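Aminoacyl-histidine dipeptidase (Vibrio alginolyticus, PDB 3MRU) probably hydrolyses dipeptides, preferentially hydrophobic ones including prolyl amino acids, as a zinc-dependent metallopeptidase of the M20 family. Local coordinates at residues D167-T172 / P446-V451; I224-G229 / G296-D301; R228-K233 / A261-A266. One frame throughout, in Å; residues are numbered along the deposited sequence.

Contact 1: residues D167-T172 / P446-V451; sequences DILLNT and PNMDMV
With CG anti to the backbone N (chi1 -167°), Leu-169 lies side by side with Met-450, whose own CG falls between backbone N and carbonyl carbon (chi1 47°) and whose bend at chi3 brings the thioether end round to Leu-169. The evidence is that CB of Leu-169 lies 3.5 Å from Met-450 CB and 3.8 Å from Met-450 CE. Met-448, bent at chi2 and chi3, crosses Leu-169 obliquely, its CE 3.8 Å from Leu-169 CD2. The three side chains form an apolar patch. Leu-170 and Val-451 form a parallel bridge, and their side chains approach loosely on the opposite face, CD2 of Leu-170 4.3 Å from CG2 of Val-451.

The backbone pairing is firmer toward the C-terminal ends. Asn-171 N donates to Val-451 O at 2.9 Å, and Val-451 N reaches Leu-169 O at 3.3 Å; farther back, the bond from Leu-169 N to Asp-449 O is weak. The short strand segments run parallel, their directions 22° apart, as the edge pair of a six-stranded mixed sheet; Asn-171 leads on to the zinc ligand Asp-173.

Strand 168-171 is thereby held between strand 75-80, where Val-76 touches Leu-169, and strand 449-452, the outermost on that side within this chain. Helix 469-485 covers Leu-170 through Met-479 and Leu-482, and helix 410-420 places Ile-411 against Ile-168 and Val-451.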
loop_
_atom_site.group_PDB
_atom_site.type_symbol
_atom_site.label_atom_id
_atom_site.label_comp_id
_atom_site.label_asym_id
_atom_site.label_seq_id
_atom_site.Cartn_x
_atom_site.Cartn_y
_atom_site.Cartn_z
ATOM N N ASP A 167 -13.009 16.732 -14.516
ATOM C CA ASP A 167 -13.305 15.901 -13.354
ATOM C C ASP A 167 -12.782 14.471 -13.438
ATOM O O ASP A 167 -13.053 13.650 -12.565
ATOM C CB ASP A 167 -14.776 16.042 -12.956
ATOM C CG ASP A 167 -15.245 17.483 -12.956
ATOM O OD1 ASP A 167 -16.311 17.764 -12.370
ATOM O OD2 ASP A 167 -14.546 18.335 -13.545
ATOM N N ILE A 168 -12.020 14.173 -14.487
ATOM C CA ILE A 168 -11.491 12.824 -14.674
ATOM C C ILE A 168 -9.964 12.751 -14.616
ATOM O O ILE A 168 -9.269 13.702 -14.974
ATOM C CB ILE A 168 -11.969 12.213 -16.006
ATOM C CG1 ILE A 168 -13.487 12.034 -15.997
ATOM C CG2 ILE A 168 -11.270 10.888 -16.267
ATOM C CD1 ILE A 168 -14.085 11.813 -17.368
ATOM N N LEU A 169 -9.456 11.605 -14.166
ATOM C CA LEU A 169 -8.023 11.364 -14.087
ATOM C C LEU A 169 -7.733 9.959 -14.540
ATOM O O LEU A 169 -8.481 9.046 -14.233
ATOM C CB LEU A 169 -7.548 11.543 -12.650
ATOM C CG LEU A 169 -6.093 11.653 -12.163
ATOM C CD1 LEU A 169 -5.175 10.527 -12.644
ATOM C CD2 LEU A 169 -5.513 13.018 -12.469
ATOM N N LEU A 170 -6.648 9.779 -15.280
ATOM C CA LEU A 170 -6.244 8.442 -15.684
ATOM C C LEU A 170 -4.832 8.120 -15.227
ATOM O O LEU A 170 -3.843 8.561 -15.830
ATOM C CB LEU A 170 -6.412 8.254 -17.184
ATOM C CG LEU A 170 -7.832 8.591 -17.663
ATOM C CD1 LEU A 170 -7.863 8.974 -19.143
ATOM C CD2 LEU A 170 -8.873 7.492 -17.347
ATOM N N ASN A 171 -4.747 7.381 -14.129
ATOM C CA ASN A 171 -3.477 6.951 -13.647
ATOM C C ASN A 171 -3.077 5.654 -14.307
ATOM O O ASN A 171 -3.867 4.717 -14.413
ATOM C CB ASN A 171 -3.489 6.806 -12.144
ATOM C CG ASN A 171 -2.221 6.180 -11.638
ATOM O OD1 ASN A 171 -1.284 6.880 -11.271
ATOM N ND2 ASN A 171 -2.162 4.852 -11.654
ATOM N N THR A 172 -1.823 5.605 -14.736
ATOM C CA THR A 172 -1.291 4.499 -15.509
ATOM C C THR A 172 -0.326 3.702 -14.651
ATOM O O THR A 172 0.631 3.129 -15.161
ATOM C CB THR A 172 -0.477 5.044 -16.648
ATOM O OG1 THR A 172 0.774 5.489 -16.124
ATOM C CG2 THR A 172 -1.166 6.233 -17.280
ATOM N N PRO A 446 -11.553 16.535 -4.727
ATOM C CA PRO A 446 -12.451 15.405 -4.429
ATOM C C PRO A 446 -13.498 15.255 -5.520
ATOM O O PRO A 446 -13.919 14.134 -5.816
ATOM C CB PRO A 446 -13.127 15.805 -3.105
ATOM C CG PRO A 446 -12.857 17.262 -2.934
ATOM C CD PRO A 446 -11.555 17.530 -3.636
ATOM N N ASN A 447 -13.862 16.368 -6.147
ATOM C CA ASN A 447 -14.795 16.344 -7.263
ATOM C C ASN A 447 -14.347 15.354 -8.335
ATOM O O ASN A 447 -15.175 14.667 -8.936
ATOM C CB ASN A 447 -14.948 17.741 -7.865
ATOM C CG ASN A 447 -15.458 18.756 -6.861
ATOM O OD1 ASN A 447 -15.935 18.396 -5.785
ATOM N ND2 ASN A 447 -15.362 20.034 -7.210
ATOM N N MET A 448 -13.040 15.278 -8.575
ATOM C CA MET A 448 -12.517 14.344 -9.573
ATOM C C MET A 448 -12.627 12.893 -9.179
ATOM O O MET A 448 -12.126 12.487 -8.133
ATOM C CB MET A 448 -11.052 14.624 -9.863
ATOM C CG MET A 448 -10.828 15.748 -10.822
ATOM S SD MET A 448 -9.547 15.238 -11.957
ATOM C CE MET A 448 -8.087 15.318 -10.907
ATOM N N ASP A 449 -13.271 12.111 -10.035
ATOM C CA ASP A 449 -13.213 10.654 -9.931
ATOM C C ASP A 449 -12.081 10.231 -10.847
ATOM O O ASP A 449 -11.518 11.070 -11.563
ATOM C CB ASP A 449 -14.501 10.023 -10.452
ATOM C CG ASP A 449 -14.753 10.351 -11.920
ATOM O OD1 ASP A 449 -14.335 11.464 -12.361
ATOM O OD2 ASP A 449 -15.372 9.496 -12.627
ATOM N N MET A 450 -11.767 8.937 -10.850
ATOM C CA MET A 450 -10.600 8.466 -11.564
ATOM C C MET A 450 -10.465 6.962 -11.652
ATOM O O MET A 450 -11.280 6.208 -11.118
ATOM C CB MET A 450 -9.336 9.063 -10.939
ATOM C CG MET A 450 -9.251 8.984 -9.436
ATOM S SD MET A 450 -7.998 10.106 -8.789
ATOM C CE MET A 450 -8.812 11.688 -9.101
ATOM N N VAL A 451 -9.422 6.549 -12.366
ATOM C CA VAL A 451 -9.153 5.154 -12.645
ATOM C C VAL A 451 -7.658 4.965 -12.689
ATOM O O VAL A 451 -6.916 5.891 -12.974
ATOM C CB VAL A 451 -9.722 4.679 -14.013
ATOM C CG1 VAL A 451 -9.901 3.178 -14.008
ATOM C CG2 VAL A 451 -11.039 5.303 -14.310
#

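Contact 2: residues I224-G229 / G296-D301; sequences IHTGRG and GKIETD
Ile-298 and Glu-299 carry most of this contact, and Arg-228 gives the largest share from the loop 224-229. Ile-298 does the apolar half. Its longer branch, CG1 anti to the backbone N (chi1 -162°), reaches out to Thr-226 and crosses that side chain at about a right angle, with CD1 of Ile-298 3.6 Å from CG2 of Thr-226. The shorter branch covers the backbone next along: CG2 of Ile-298 is 3.8 Å from the carbonyl carbon of Gly-227, where no side chain stands in between.

Glu-299 does the polar half. A bend at chi2 turns its carboxylate to the backbone at residues 228 and 229, and OE1 of Glu-299 accepts from Gly-229 N at 2.6 Å. The N-H...O angle of 167° is close to straight; the donor comes in on the anti side of the oxygen, 24° out of the carboxylate plane. The second oxygen, OE2, accepts from the backbone N of Lys-216, giving a bond to each oxygen, which should restrain the carboxylate's rotation.

Arg-228 lies against the same carboxylate without pairing with it. Its CB is 3.6 Å from Glu-299 OE1, but NE of Arg-228 stays 5.5 Å from OE1 of Glu-299. NH1 is hydrogen-bonded to the carbonyl O of Gly-217 instead, and makes a long, weak ion pair with Asp-223 OD2.

Glu-299, a buried acid, thus takes a backbone N-H on each oxygen and makes no charged contact with Arg-228. From the connection between helix 277-295 and strand 303-308 it reaches both the loop before helix 231-242 and the chain at Lys-216. The positive charge of Arg-228 may still contribute a little, at a distance, to stabilising an ionised carboxylate.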
loop_
_atom_site.group_PDB
_atom_site.type_symbol
_atom_site.label_atom_id
_atom_site.label_comp_id
_atom_site.label_asym_id
_atom_site.label_seq_id
_atom_site.Cartn_x
_atom_site.Cartn_y
_atom_site.Cartn_z
ATOM N N ILE A 224 -6.402 -8.333 5.209
ATOM C CA ILE A 224 -7.092 -8.151 6.487
ATOM C C ILE A 224 -8.436 -8.890 6.548
ATOM O O ILE A 224 -8.802 -9.448 7.595
ATOM C CB ILE A 224 -7.202 -6.640 6.907
ATOM C CG1 ILE A 224 -7.518 -6.503 8.391
ATOM C CG2 ILE A 224 -8.179 -5.877 6.058
ATOM C CD1 ILE A 224 -6.364 -6.853 9.324
ATOM N N HIS A 225 -9.133 -8.912 5.408
ATOM C CA HIS A 225 -10.449 -9.550 5.251
ATOM C C HIS A 225 -10.465 -11.037 5.598
ATOM O O HIS A 225 -11.493 -11.543 6.035
ATOM C CB HIS A 225 -10.902 -9.446 3.798
ATOM C CG HIS A 225 -9.883 -9.967 2.824
ATOM N ND1 HIS A 225 -9.670 -11.319 2.619
ATOM C CD2 HIS A 225 -8.991 -9.319 2.030
ATOM C CE1 HIS A 225 -8.704 -11.480 1.728
ATOM N NE2 HIS A 225 -8.277 -10.282 1.351
ATOM N N THR A 226 -9.339 -11.720 5.407
ATOM C CA THR A 226 -9.248 -13.146 5.705
ATOM C C THR A 226 -9.421 -13.417 7.198
ATOM O O THR A 226 -9.493 -12.487 8.002
ATOM C CB THR A 226 -7.902 -13.733 5.240
ATOM O OG1 THR A 226 -7.388 -12.952 4.153
ATOM C CG2 THR A 226 -8.080 -15.174 4.786
ATOM N N GLY A 227 -9.486 -14.695 7.564
ATOM C CA GLY A 227 -9.649 -15.077 8.955
ATOM C C GLY A 227 -8.392 -15.007 9.804
ATOM O O GLY A 227 -8.446 -15.332 10.996
ATOM N N ARG A 228 -7.273 -14.570 9.212
ATOM C CA ARG A 228 -5.939 -14.717 9.823
ATOM C C ARG A 228 -5.863 -14.204 11.257
ATOM O O ARG A 228 -6.403 -13.156 11.571
ATOM C CB ARG A 228 -4.875 -14.034 8.979
ATOM C CG ARG A 228 -4.936 -14.375 7.514
ATOM C CD ARG A 228 -3.867 -15.393 7.048
ATOM N NE ARG A 228 -4.008 -15.658 5.610
ATOM C CZ ARG A 228 -3.570 -14.848 4.639
ATOM N NH1 ARG A 228 -2.924 -13.718 4.924
ATOM N NH2 ARG A 228 -3.768 -15.173 3.369
ATOM N N GLY A 229 -5.198 -14.955 12.122
ATOM C CA GLY A 229 -5.148 -14.614 13.530
ATOM C C GLY A 229 -4.112 -13.552 13.804
ATOM O O GLY A 229 -3.200 -13.363 13.012
ATOM N N GLY A 296 -8.688 -23.343 12.927
ATOM C CA GLY A 296 -8.187 -24.521 12.214
ATOM C C GLY A 296 -8.387 -24.540 10.711
ATOM O O GLY A 296 -7.551 -25.078 9.989
ATOM N N LYS A 297 -9.489 -23.969 10.234
ATOM C CA LYS A 297 -9.766 -23.954 8.801
ATOM C C LYS A 297 -8.714 -23.105 8.052
ATOM O O LYS A 297 -7.980 -23.629 7.200
ATOM C CB LYS A 297 -11.200 -23.467 8.533
ATOM C CG LYS A 297 -11.791 -23.874 7.177
ATOM C CD LYS A 297 -11.118 -23.172 5.976
ATOM C CE LYS A 297 -11.233 -21.643 6.039
ATOM N NZ LYS A 297 -10.857 -20.968 4.763
ATOM N N ILE A 298 -8.640 -21.812 8.394
ATOM C CA ILE A 298 -7.699 -20.852 7.775
ATOM C C ILE A 298 -6.258 -20.965 8.342
ATOM O O ILE A 298 -5.275 -20.791 7.609
ATOM C CB ILE A 298 -8.257 -19.366 7.813
ATOM C CG1 ILE A 298 -7.533 -18.460 6.801
ATOM C CG2 ILE A 298 -8.223 -18.767 9.227
ATOM C CD1 ILE A 298 -7.850 -18.756 5.342
ATOM N N GLU A 299 -6.143 -21.285 9.631
ATOM C CA GLU A 299 -4.853 -21.314 10.300
ATOM C C GLU A 299 -4.401 -22.743 10.545
ATOM O O GLU A 299 -4.748 -23.362 11.559
ATOM C CB GLU A 299 -4.914 -20.532 11.610
ATOM C CG GLU A 299 -5.169 -19.022 11.467
ATOM C CD GLU A 299 -3.935 -18.214 11.041
ATOM O OE1 GLU A 299 -4.038 -16.970 10.930
ATOM O OE2 GLU A 299 -2.860 -18.813 10.825
ATOM N N THR A 300 -3.610 -23.255 9.605
ATOM C CA THR A 300 -3.215 -24.668 9.579
ATOM C C THR A 300 -2.128 -25.006 10.593
ATOM O O THR A 300 -2.323 -25.868 11.448
ATOM C CB THR A 300 -2.748 -25.089 8.179
ATOM O OG1 THR A 300 -1.479 -24.480 7.894
ATOM C CG2 THR A 300 -3.790 -24.675 7.118
ATOM N N ASP A 301 -0.989 -24.327 10.504
ATOM C CA ASP A 301 0.088 -24.588 11.434
ATOM C C ASP A 301 0.079 -23.639 12.625
ATOM O O ASP A 301 0.714 -22.601 12.602
ATOM C CB ASP A 301 1.431 -24.538 10.730
ATOM C CG ASP A 301 2.536 -25.147 11.575
ATOM O OD1 ASP A 301 3.128 -24.408 12.409
ATOM O OD2 ASP A 301 2.789 -26.371 11.416
#

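Contact 3: residues R228-K233 / A261-A266; sequences RGNANK and AIPREA
This is a buried contact between a helix start and a loop: the first turn of helix 231-242 sits against the chain linking the short, weakly bonded strand 261-262 to strand 266-273, within the M20 dimerisation region. Ala-231 is at its centre. Its N donates to Pro-263 O at 3.1 Å, with an N-H...O angle of 160°. The methyl of Ala-231 points into the bend at residues 263-266, with its CB 3.5 Å from Ala-266 CB.

The ring of Pro-263 lies against two asparagines. Its CG is 3.5 Å from CG of Asn-230, at the N-cap position, and also 3.5 Å from ND2 of Asn-232, whose side chain crosses the ring at about a right angle. That ND2 is hydrogen-bonded to Val-352 O in strand 346-358, which holds the amide in place. At the other end, CG2 of Ile-262 touches O of Gly-229 at 3.6 Å.

Pro-263 therefore acts twice, its ring packing against the side chains of Asn-230 and Asn-232 and its carbonyl receiving an N-H from the first turn of the helix, where main-chain amides lack acceptors within the helix itself.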
loop_
_atom_site.group_PDB
_atom_site.type_symbol
_atom_site.label_atom_id
_atom_site.label_comp_id
_atom_site.label_asym_id
_atom_site.label_seq_id
_atom_site.Cartn_x
_atom_site.Cartn_y
_atom_site.Cartn_z
ATOM N N ARG A 228 -7.273 -14.570 9.212
ATOM C CA ARG A 228 -5.939 -14.717 9.823
ATOM C C ARG A 228 -5.863 -14.204 11.257
ATOM O O ARG A 228 -6.403 -13.156 11.571
ATOM C CB ARG A 228 -4.875 -14.034 8.979
ATOM C CG ARG A 228 -4.936 -14.375 7.514
ATOM C CD ARG A 228 -3.867 -15.393 7.048
ATOM N NE ARG A 228 -4.008 -15.658 5.610
ATOM C CZ ARG A 228 -3.570 -14.848 4.639
ATOM N NH1 ARG A 228 -2.924 -13.718 4.924
ATOM N NH2 ARG A 228 -3.768 -15.173 3.369
ATOM N N GLY A 229 -5.198 -14.955 12.122
ATOM C CA GLY A 229 -5.148 -14.614 13.530
ATOM C C GLY A 229 -4.112 -13.552 13.804
ATOM O O GLY A 229 -3.200 -13.363 13.012
ATOM N N ASN A 230 -4.251 -12.857 14.927
ATOM C CA ASN A 230 -3.316 -11.807 15.301
ATOM C C ASN A 230 -2.671 -12.293 16.588
ATOM O O ASN A 230 -3.281 -12.287 17.667
ATOM C CB ASN A 230 -4.071 -10.470 15.430
ATOM C CG ASN A 230 -3.200 -9.321 15.911
ATOM O OD1 ASN A 230 -3.088 -8.310 15.229
ATOM N ND2 ASN A 230 -2.620 -9.451 17.102
ATOM N N ALA A 231 -1.427 -12.734 16.453
ATOM C CA ALA A 231 -0.642 -13.288 17.564
ATOM C C ALA A 231 -0.726 -12.455 18.865
ATOM O O ALA A 231 -0.904 -13.017 19.956
ATOM C CB ALA A 231 0.809 -13.459 17.117
ATOM N N ASN A 232 -0.611 -11.128 18.724
ATOM C CA ASN A 232 -0.645 -10.190 19.842
ATOM C C ASN A 232 -1.897 -10.355 20.617
ATOM O O ASN A 232 -1.875 -10.429 21.835
ATOM C CB ASN A 232 -0.600 -8.749 19.341
ATOM C CG ASN A 232 0.804 -8.292 18.999
ATOM O OD1 ASN A 232 1.759 -8.633 19.696
ATOM N ND2 ASN A 232 0.935 -7.498 17.935
ATOM N N LYS A 233 -2.999 -10.415 19.884
ATOM C CA LYS A 233 -4.315 -10.389 20.504
ATOM C C LYS A 233 -4.666 -11.718 21.148
ATOM O O LYS A 233 -5.275 -11.764 22.210
ATOM C CB LYS A 233 -5.386 -9.912 19.513
ATOM C CG LYS A 233 -5.225 -8.460 19.163
ATOM C CD LYS A 233 -6.513 -7.696 19.333
ATOM C CE LYS A 233 -7.000 -7.623 20.787
ATOM N NZ LYS A 233 -8.360 -6.986 20.893
ATOM N N ALA A 261 2.332 -5.560 8.877
ATOM C CA ALA A 261 2.089 -7.001 8.749
ATOM C C ALA A 261 1.385 -7.612 9.939
ATOM O O ALA A 261 1.790 -7.419 11.093
ATOM C CB ALA A 261 3.402 -7.737 8.530
ATOM N N ILE A 262 0.357 -8.394 9.636
ATOM C CA ILE A 262 -0.411 -9.134 10.641
ATOM C C ILE A 262 0.532 -10.016 11.467
ATOM O O ILE A 262 1.194 -10.890 10.901
ATOM C CB ILE A 262 -1.469 -10.021 9.970
ATOM C CG1 ILE A 262 -2.247 -9.233 8.920
ATOM C CG2 ILE A 262 -2.410 -10.532 10.996
ATOM C CD1 ILE A 262 -3.024 -10.086 7.915
ATOM N N PRO A 263 0.595 -9.801 12.799
ATOM C CA PRO A 263 1.695 -10.394 13.553
ATOM C C PRO A 263 1.496 -11.892 13.667
ATOM O O PRO A 263 0.421 -12.341 14.049
ATOM C CB PRO A 263 1.596 -9.716 14.918
ATOM C CG PRO A 263 0.185 -9.358 15.056
ATOM C CD PRO A 263 -0.335 -9.068 13.675
ATOM N N ARG A 264 2.515 -12.659 13.308
ATOM C CA ARG A 264 2.382 -14.104 13.292
ATOM C C ARG A 264 2.983 -14.769 14.515
ATOM O O ARG A 264 2.575 -15.861 14.893
ATOM C CB ARG A 264 3.002 -14.678 12.036
ATOM C CG ARG A 264 4.493 -14.650 12.046
ATOM C CD ARG A 264 5.022 -15.294 10.812
ATOM N NE ARG A 264 4.432 -14.728 9.603
ATOM C CZ ARG A 264 4.560 -15.277 8.402
ATOM N NH1 ARG A 264 3.996 -14.706 7.343
ATOM N NH2 ARG A 264 5.246 -16.412 8.263
ATOM N N GLU A 265 3.951 -14.126 15.137
ATOM C CA GLU A 265 4.574 -14.705 16.300
ATOM C C GLU A 265 4.494 -13.690 17.397
ATOM O O GLU A 265 4.692 -12.518 17.150
ATOM C CB GLU A 265 6.024 -15.057 15.990
ATOM C CG GLU A 265 6.882 -15.428 17.204
ATOM C CD GLU A 265 8.238 -16.001 16.801
ATOM O OE1 GLU A 265 8.895 -16.673 17.646
ATOM O OE2 GLU A 265 8.645 -15.784 15.630
ATOM N N ALA A 266 4.188 -14.122 18.605
ATOM C CA ALA A 266 4.160 -13.215 19.733
ATOM C C ALA A 266 4.407 -14.030 20.956
ATOM O O ALA A 266 4.170 -15.229 20.957
ATOM C CB ALA A 266 2.826 -12.554 19.836
#

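How the contacts relate
Contacts 2 and 3 share Arg-228 and Gly-229, and their centres are about 10 Å apart. Contact 2 holds Gly-229, just before helix 231-242, to the turn at 296-301, and contact 3 holds Ala-231, the helix's first residue, to the chain at 261-266. Contact 1 lies on the opposite side of the chain's centre, centre to centre about 36 Å from each of the others, with its nearest atoms about 20 Å from contact 2 and about 23 Å from contact 3. It alone borders the metal site: the side chain of Asn-171 is about 3 Å from that of the zinc ligand Asp-173 and about 7 Å from a bound zinc ion.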